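Local coordinates for DR2417 (Deinococcus radiodurans, PDB 4XWW), which probably degrades and matures RNA as a dimeric 5'-3' exonuclease of the metallo-beta-lactamase superfamily, with possible endonuclease activity, at residues G79-H84 against F144-F149; V267-S272 against G327-I332. All blocks are in the same frame, centred on the assembly; numbering follows the deposited sequence.

The two contacts sit in different parts of the chain and follow one another in sequence: 79-84 with 144-149 joins the two sheets of the metallo-beta-lactamase region, and 267-272 with 327-332 lies in the beta-CASP domain. Their centres are 38 Å apart and their nearest atoms about 15 Å, so neither touches the other. What relates them is the bound RNA. Interaction 1 ends in H84, a ligand of a bound zinc ion that is probably catalytic, and its nearest atom is about 6 Å from the nucleic acid. Interaction 2 is no part of the metal sites, yet R271 and S272 hydrogen-bond phosphates of the same RNA, at nucleotides U7 and U6.

Interaction 1. Residues G79-H84 against F144-F149; sequences GWILTH and FVAEFF. With ZN (zinc ion), chain E.
I81 is the residue of 79-84 that reaches across to 144-149, meeting A146 and F148 with two different branches. Before it in the chain, W80 sets its ring edge-to-face with F97 and bonds through NE1 to the backbone O of D47. I81 then turns its CB toward the other strand. With CG1 anti to the carbonyl carbon (chi1 -64°) and the chain nearly extended at chi2, CD1 is carried to the methyl of A146, 3.7 Å from its CB. The second branch, CG2, goes to the ring of F148 and lies 3.8 Å from CE2 and 3.9 Å from CZ, approaching it obliquely. The side chains of I81 and F148 run antiparallel past one another. These contacts are entirely apolar, and the nearest CA atoms, those of I81 and A146, are 8.5 Å apart, a spacing suited to facing sheets and too wide for neighbouring strands. Strand 77-82 belongs to one mixed sheet and strand 144-150 to another, and the contact is thus part of the interior of the alpha-beta/beta-alpha sandwich of the metallo-beta-lactamase fold. F140 adds to the same apolar layer from strand 137-140. L82 turns its CB away from 144-149; next come T83 and H84. T83 takes up a hydrogen bond from H84: ND1 of H84 lies 3.0 Å from OG1 of T83, with the acceptor close to the imidazole plane (12° out of it), which helps fix the ring's rotation. H84 NE2 is thereby directed at the zinc ion, 2.1 Å away, whose coordination includes H86, H153 and a water 1.9 Å from the metal.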
loop_
_atom_site.group_PDB
_atom_site.type_symbol
_atom_site.label_atom_id
_atom_site.label_comp_id
_atom_site.label_asym_id
_atom_site.label_seq_id
_atom_site.Cartn_x
_atom_site.Cartn_y
_atom_site.Cartn_z
ATOM N N GLY A 79 -5.629 38.897 -2.981
ATOM C CA GLY A 79 -6.556 38.120 -2.185
ATOM C C GLY A 79 -6.569 36.640 -2.482
ATOM O O GLY A 79 -5.815 36.144 -3.322
ATOM N N TRP A 80 -7.468 35.942 -1.790
ATOM C CA TRP A 80 -7.540 34.508 -1.808
ATOM C C TRP A 80 -8.964 34.041 -2.068
ATOM O O TRP A 80 -9.924 34.665 -1.598
ATOM C CB TRP A 80 -7.054 33.950 -0.465
ATOM C CG TRP A 80 -5.958 32.908 -0.549
ATOM C CD1 TRP A 80 -6.100 31.582 -0.872
ATOM C CD2 TRP A 80 -4.564 33.102 -0.286
ATOM N NE1 TRP A 80 -4.882 30.949 -0.829
ATOM C CE2 TRP A 80 -3.923 31.858 -0.465
ATOM C CE3 TRP A 80 -3.793 34.209 0.090
ATOM C CZ2 TRP A 80 -2.548 31.687 -0.288
ATOM C CZ3 TRP A 80 -2.422 34.037 0.265
ATOM C CH2 TRP A 80 -1.819 32.782 0.075
ATOM N N ILE A 81 -9.076 32.942 -2.809
ATOM C CA ILE A 81 -10.310 32.194 -2.996
ATOM C C ILE A 81 -10.157 30.828 -2.331
ATOM O O ILE A 81 -9.167 30.139 -2.581
ATOM C CB ILE A 81 -10.619 31.985 -4.487
ATOM C CG1 ILE A 81 -10.881 33.326 -5.183
ATOM C CG2 ILE A 81 -11.798 31.034 -4.695
ATOM C CD1 ILE A 81 -10.915 33.187 -6.669
ATOM N N LEU A 82 -11.116 30.450 -1.486
ATOM C CA LEU A 82 -11.112 29.117 -0.872
ATOM C C LEU A 82 -12.321 28.325 -1.373
ATOM O O LEU A 82 -13.462 28.691 -1.070
ATOM C CB LEU A 82 -11.137 29.217 0.662
ATOM C CG LEU A 82 -10.037 30.043 1.315
ATOM C CD1 LEU A 82 -10.116 29.891 2.828
ATOM C CD2 LEU A 82 -8.686 29.538 0.808
ATOM N N THR A 83 -12.078 27.248 -2.128
ATOM C CA THR A 83 -13.176 26.556 -2.813
ATOM C C THR A 83 -14.006 25.640 -1.904
ATOM O O THR A 83 -15.198 25.481 -2.123
ATOM C CB THR A 83 -12.681 25.718 -4.023
ATOM O OG1 THR A 83 -11.752 24.706 -3.593
ATOM C CG2 THR A 83 -12.010 26.619 -5.091
ATOM N N HIS A 84 -13.363 25.043 -0.906
ATOM C CA HIS A 84 -14.047 24.161 0.048
ATOM C C HIS A 84 -13.095 23.781 1.181
ATOM O O HIS A 84 -11.890 24.030 1.101
ATOM C CB HIS A 84 -14.622 22.886 -0.617
ATOM C CG HIS A 84 -13.606 21.932 -1.192
ATOM N ND1 HIS A 84 -12.801 22.246 -2.258
ATOM C CD2 HIS A 84 -13.339 20.627 -0.890
ATOM C CE1 HIS A 84 -12.066 21.194 -2.592
ATOM N NE2 HIS A 84 -12.383 20.203 -1.772
ATOM N N PHE A 144 -9.120 41.365 -12.028
ATOM C CA PHE A 144 -9.775 40.105 -11.699
ATOM C C PHE A 144 -11.156 40.270 -11.076
ATOM O O PHE A 144 -11.336 41.052 -10.135
ATOM C CB PHE A 144 -8.915 39.299 -10.723
ATOM C CG PHE A 144 -7.615 38.830 -11.289
ATOM C CD1 PHE A 144 -7.573 37.749 -12.153
ATOM C CD2 PHE A 144 -6.426 39.430 -10.916
ATOM C CE1 PHE A 144 -6.367 37.295 -12.657
ATOM C CE2 PHE A 144 -5.215 38.978 -11.416
ATOM C CZ PHE A 144 -5.188 37.908 -12.285
ATOM N N VAL A 145 -12.116 39.506 -11.590
ATOM C CA VAL A 145 -13.392 39.304 -10.914
ATOM C C VAL A 145 -13.699 37.811 -10.845
ATOM O O VAL A 145 -13.584 37.101 -11.857
ATOM C CB VAL A 145 -14.538 40.038 -11.621
ATOM C CG1 VAL A 145 -15.866 39.706 -10.961
ATOM C CG2 VAL A 145 -14.282 41.546 -11.629
ATOM N N ALA A 146 -14.059 37.326 -9.654
ATOM C CA ALA A 146 -14.362 35.905 -9.475
ATOM C C ALA A 146 -15.829 35.702 -9.129
ATOM O O ALA A 146 -16.351 36.374 -8.242
ATOM C CB ALA A 146 -13.474 35.303 -8.385
ATOM N N GLU A 147 -16.476 34.771 -9.831
ATOM C CA GLU A 147 -17.873 34.433 -9.606
ATOM C C GLU A 147 -18.002 32.992 -9.120
ATOM O O GLU A 147 -17.570 32.063 -9.805
ATOM C CB GLU A 147 -18.689 34.622 -10.891
ATOM C CG GLU A 147 -20.193 34.396 -10.668
ATOM C CD GLU A 147 -21.023 34.489 -11.944
ATOM O OE1 GLU A 147 -20.507 34.970 -12.968
ATOM O OE2 GLU A 147 -22.192 34.053 -11.924
ATOM N N PHE A 148 -18.628 32.806 -7.962
ATOM C CA PHE A 148 -18.731 31.488 -7.349
ATOM C C PHE A 148 -19.959 30.754 -7.863
ATOM O O PHE A 148 -20.996 31.371 -8.073
ATOM C CB PHE A 148 -18.793 31.623 -5.822
ATOM C CG PHE A 148 -17.511 32.110 -5.198
ATOM C CD1 PHE A 148 -17.171 33.451 -5.233
ATOM C CD2 PHE A 148 -16.657 31.227 -4.556
ATOM C CE1 PHE A 148 -15.990 33.901 -4.666
ATOM C CE2 PHE A 148 -15.478 31.676 -3.980
ATOM C CZ PHE A 148 -15.149 33.017 -4.035
ATOM N N PHE A 149 -19.859 29.441 -8.061
ATOM C CA PHE A 149 -21.065 28.663 -8.330
ATOM C C PHE A 149 -20.976 27.285 -7.656
ATOM O O PHE A 149 -19.891 26.784 -7.346
ATOM C CB PHE A 149 -21.317 28.529 -9.837
ATOM C CG PHE A 149 -20.201 27.862 -10.578
ATOM C CD1 PHE A 149 -19.147 28.607 -11.089
ATOM C CD2 PHE A 149 -20.200 26.483 -10.768
ATOM C CE1 PHE A 149 -18.114 27.999 -11.777
ATOM C CE2 PHE A 149 -19.154 25.850 -11.453
ATOM C CZ PHE A 149 -18.102 26.609 -11.954
HETATM ZN ZN ZN E . -12.338 18.071 -1.933
HETATM O O HOH W 1 -10.961 17.328 -2.948
#

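Interaction 2. Residues V267-S272 against G327-I332; sequences VMEGRS and GTHAKI. With nucleotides of chain C.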
loop_
_atom_site.group_PDB
_atom_site.type_symbol
_atom_site.label_atom_id
_atom_site.label_comp_id
_atom_site.label_asym_id
_atom_site.label_seq_id
_atom_site.Cartn_x
_atom_site.Cartn_y
_atom_site.Cartn_z
ATOM N N VAL A 267 -24.481 7.802 18.374
ATOM C CA VAL A 267 -23.335 8.283 19.137
ATOM C C VAL A 267 -22.277 8.703 18.140
ATOM O O VAL A 267 -21.905 7.924 17.258
ATOM C CB VAL A 267 -22.718 7.209 20.069
ATOM C CG1 VAL A 267 -21.519 7.781 20.822
ATOM C CG2 VAL A 267 -23.728 6.671 21.061
ATOM N N MET A 268 -21.799 9.930 18.273
ATOM C CA MET A 268 -20.697 10.398 17.448
ATOM C C MET A 268 -19.418 10.146 18.229
ATOM O O MET A 268 -19.248 10.658 19.336
ATOM C CB MET A 268 -20.864 11.878 17.094
ATOM C CG MET A 268 -22.161 12.203 16.335
ATOM S SD MET A 268 -22.190 11.670 14.605
ATOM C CE MET A 268 -21.253 13.000 13.832
ATOM N N GLU A 269 -18.531 9.332 17.667
ATOM C CA GLU A 269 -17.336 8.902 18.378
ATOM C C GLU A 269 -16.070 9.321 17.652
ATOM O O GLU A 269 -15.902 9.046 16.469
ATOM C CB GLU A 269 -17.330 7.384 18.562
ATOM C CG GLU A 269 -18.235 6.860 19.648
ATOM C CD GLU A 269 -17.600 6.912 21.027
ATOM O OE1 GLU A 269 -16.365 6.738 21.148
ATOM O OE2 GLU A 269 -18.351 7.119 21.992
ATOM N N GLY A 270 -15.163 9.962 18.377
ATOM C CA GLY A 270 -13.881 10.317 17.804
ATOM C C GLY A 270 -13.827 11.826 17.748
ATOM O O GLY A 270 -14.797 12.470 17.325
ATOM N N ARG A 271 -12.702 12.381 18.188
ATOM C CA ARG A 271 -12.537 13.834 18.259
ATOM C C ARG A 271 -12.953 14.520 16.965
ATOM O O ARG A 271 -13.704 15.506 16.971
ATOM C CB ARG A 271 -11.083 14.194 18.573
ATOM C CG ARG A 271 -10.911 15.660 18.930
ATOM C CD ARG A 271 -9.490 16.158 18.711
ATOM N NE ARG A 271 -8.521 15.557 19.625
ATOM C CZ ARG A 271 -7.491 16.217 20.148
ATOM N NH1 ARG A 271 -6.651 15.601 20.969
ATOM N NH2 ARG A 271 -7.306 17.498 19.856
ATOM N N SER A 272 -12.474 13.983 15.852
ATOM C CA SER A 272 -12.727 14.593 14.554
ATOM C C SER A 272 -14.216 14.569 14.169
ATOM O O SER A 272 -14.715 15.511 13.556
ATOM C CB SER A 272 -11.884 13.902 13.481
ATOM O OG SER A 272 -11.468 14.834 12.498
ATOM N N GLY A 327 -9.207 -3.992 20.280
ATOM C CA GLY A 327 -9.646 -4.289 21.633
ATOM C C GLY A 327 -9.092 -3.345 22.682
ATOM O O GLY A 327 -8.969 -3.707 23.846
ATOM N N THR A 328 -8.774 -2.116 22.280
ATOM C CA THR A 328 -8.150 -1.176 23.204
ATOM C C THR A 328 -9.009 0.060 23.482
ATOM O O THR A 328 -8.535 1.024 24.080
ATOM C CB THR A 328 -6.771 -0.711 22.692
ATOM O OG1 THR A 328 -6.914 -0.099 21.408
ATOM C CG2 THR A 328 -5.799 -1.894 22.590
ATOM N N HIS A 329 -10.266 0.037 23.050
ATOM C CA HIS A 329 -11.161 1.149 23.360
ATOM C C HIS A 329 -11.558 1.121 24.834
ATOM O O HIS A 329 -11.946 0.080 25.359
ATOM C CB HIS A 329 -12.406 1.114 22.475
ATOM C CG HIS A 329 -13.167 2.399 22.476
ATOM N ND1 HIS A 329 -13.898 2.829 23.560
ATOM C CD2 HIS A 329 -13.296 3.359 21.528
ATOM C CE1 HIS A 329 -14.438 4.007 23.286
ATOM N NE2 HIS A 329 -14.097 4.344 22.055
ATOM N N ALA A 330 -11.471 2.269 25.495
ATOM C CA ALA A 330 -11.608 2.318 26.950
ATOM C C ALA A 330 -13.044 2.132 27.423
ATOM O O ALA A 330 -13.271 1.753 28.563
ATOM C CB ALA A 330 -11.057 3.637 27.485
ATOM N N LYS A 331 -14.014 2.404 26.556
ATOM C CA LYS A 331 -15.402 2.404 27.001
ATOM C C LYS A 331 -16.300 1.466 26.217
ATOM O O LYS A 331 -17.400 1.143 26.661
ATOM C CB LYS A 331 -15.980 3.816 26.935
ATOM C CG LYS A 331 -15.412 4.776 27.963
ATOM C CD LYS A 331 -15.811 6.198 27.607
ATOM C CE LYS A 331 -15.496 7.169 28.734
ATOM N NZ LYS A 331 -16.158 8.496 28.532
ATOM N N ILE A 332 -15.842 1.037 25.046
ATOM C CA ILE A 332 -16.655 0.184 24.196
ATOM C C ILE A 332 -15.863 -1.069 23.801
ATOM O O ILE A 332 -14.672 -1.001 23.496
ATOM C CB ILE A 332 -17.130 0.931 22.921
ATOM C CG1 ILE A 332 -17.821 2.252 23.269
ATOM C CG2 ILE A 332 -18.057 0.054 22.096
ATOM C CD1 ILE A 332 -17.958 3.196 22.065
ATOM P P U C 6 -9.845 10.597 15.910
ATOM O OP1 U C 6 -10.607 9.549 16.639
ATOM O OP2 U C 6 -10.477 11.903 15.571
ATOM O "O5'" U C 6 -8.536 10.944 16.755
ATOM C "C5'" U C 6 -7.562 9.959 17.062
ATOM C "C4'" U C 6 -6.323 10.587 17.649
ATOM O "O4'" U C 6 -5.708 11.465 16.668
ATOM C "C3'" U C 6 -6.557 11.486 18.851
ATOM O "O3'" U C 6 -6.690 10.769 20.064
ATOM C "C2'" U C 6 -5.358 12.423 18.810
ATOM O "O2'" U C 6 -4.196 11.774 19.304
ATOM C "C1'" U C 6 -5.192 12.618 17.304
ATOM N N1 U C 6 -5.930 13.811 16.818
ATOM C C2 U C 6 -5.275 15.028 16.866
ATOM O O2 U C 6 -4.134 15.147 17.279
ATOM N N3 U C 6 -6.002 16.103 16.409
ATOM C C4 U C 6 -7.293 16.092 15.922
ATOM O O4 U C 6 -7.813 17.147 15.548
ATOM C C5 U C 6 -7.906 14.798 15.906
ATOM C C6 U C 6 -7.220 13.737 16.344
ATOM P P U C 5 -10.925 12.021 9.487
ATOM O OP1 U C 5 -10.659 10.908 8.549
ATOM O OP2 U C 5 -12.295 12.238 9.995
ATOM O "O5'" U C 5 -9.961 11.856 10.741
ATOM C "C5'" U C 5 -10.103 10.716 11.600
ATOM C "C4'" U C 5 -8.779 10.338 12.214
ATOM O "O4'" U C 5 -7.686 10.980 11.503
ATOM C "C3'" U C 5 -8.570 10.782 13.651
ATOM O "O3'" U C 5 -9.259 9.956 14.577
ATOM C "C2'" U C 5 -7.056 10.699 13.769
ATOM O "O2'" U C 5 -6.586 9.376 13.905
ATOM C "C1'" U C 5 -6.632 11.263 12.413
ATOM N N1 U C 5 -6.422 12.717 12.458
ATOM C C2 U C 5 -5.201 13.167 12.920
ATOM O O2 U C 5 -4.306 12.415 13.262
ATOM N N3 U C 5 -5.067 14.531 12.955
ATOM C C4 U C 5 -6.005 15.474 12.596
ATOM O O4 U C 5 -5.728 16.671 12.686
ATOM C C5 U C 5 -7.247 14.930 12.138
ATOM C C6 U C 5 -7.411 13.602 12.093
ATOM P P U C 7 -7.600 11.354 21.232
ATOM O OP1 U C 7 -9.007 11.350 20.765
ATOM O OP2 U C 7 -6.988 12.622 21.696
ATOM O "O5'" U C 7 -7.440 10.272 22.388
ATOM C "C5'" U C 7 -7.984 8.949 22.243
ATOM C "C4'" U C 7 -6.998 7.921 22.747
ATOM O "O4'" U C 7 -6.378 8.409 23.970
ATOM C "C3'" U C 7 -7.599 6.568 23.104
ATOM O "O3'" U C 7 -6.644 5.533 22.903
ATOM C "C2'" U C 7 -7.909 6.731 24.586
ATOM O "O2'" U C 7 -7.980 5.502 25.277
ATOM C "C1'" U C 7 -6.703 7.548 25.050
ATOM N N1 U C 7 -6.949 8.357 26.258
ATOM C C2 U C 7 -7.595 7.744 27.316
ATOM O O2 U C 7 -7.970 6.584 27.282
ATOM N N3 U C 7 -7.787 8.543 28.414
ATOM C C4 U C 7 -7.407 9.859 28.569
ATOM O O4 U C 7 -7.655 10.442 29.625
ATOM C C5 U C 7 -6.740 10.420 27.435
ATOM C C6 U C 7 -6.532 9.668 26.348
HETATM O O HOH W 2 -14.059 7.725 21.877
#
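The imidazole of H329 meets the carboxylate of E269 at its edge: NE2 lies 3.4 Å from OE1 with the acceptor near the ring plane, and the two planes are 58° apart. The guanidinium of R271 has N3 of U6 of chain C over one face, displaced from its centre, while at its edge NH1 points almost straight at OP2 of U7 of chain C, 3.1 Å away in its plane. At its length and an N-H...O angle of 143° the H329-E269 hydrogen bond is weak. Water 2 supports it, donating to OE1 of E269 at 2.6 Å, with a weak bond to H329 NE2. Across the same ring ND1 accepts two backbone N-H groups, from K331 at 3.0 Å close to the ring plane and from I332 N well out of it. This double grip locks the ring against its own loop; with both N-H groups pointing at ND1, the proton is expected on NE2, facing the glutamate. E269 bends at chi2 (-84°), and I332 approaches its carboxylate from the opposite direction, its CD1 3.9 Å from CD of E269. The contact bridges an edge strand of the parallel beta-CASP sheet, 265-269, and the loop that follows helix 320-326, which ends in a Schellman motif at G327. F308 of strand 306-310 and L324 of helix 320-326 pack about I332. Just past E269, G270 is the N-cap of helix 271-282, and this helix start holds RNA: S272 N donates to OP2 of U6 of chain C at 2.9 Å.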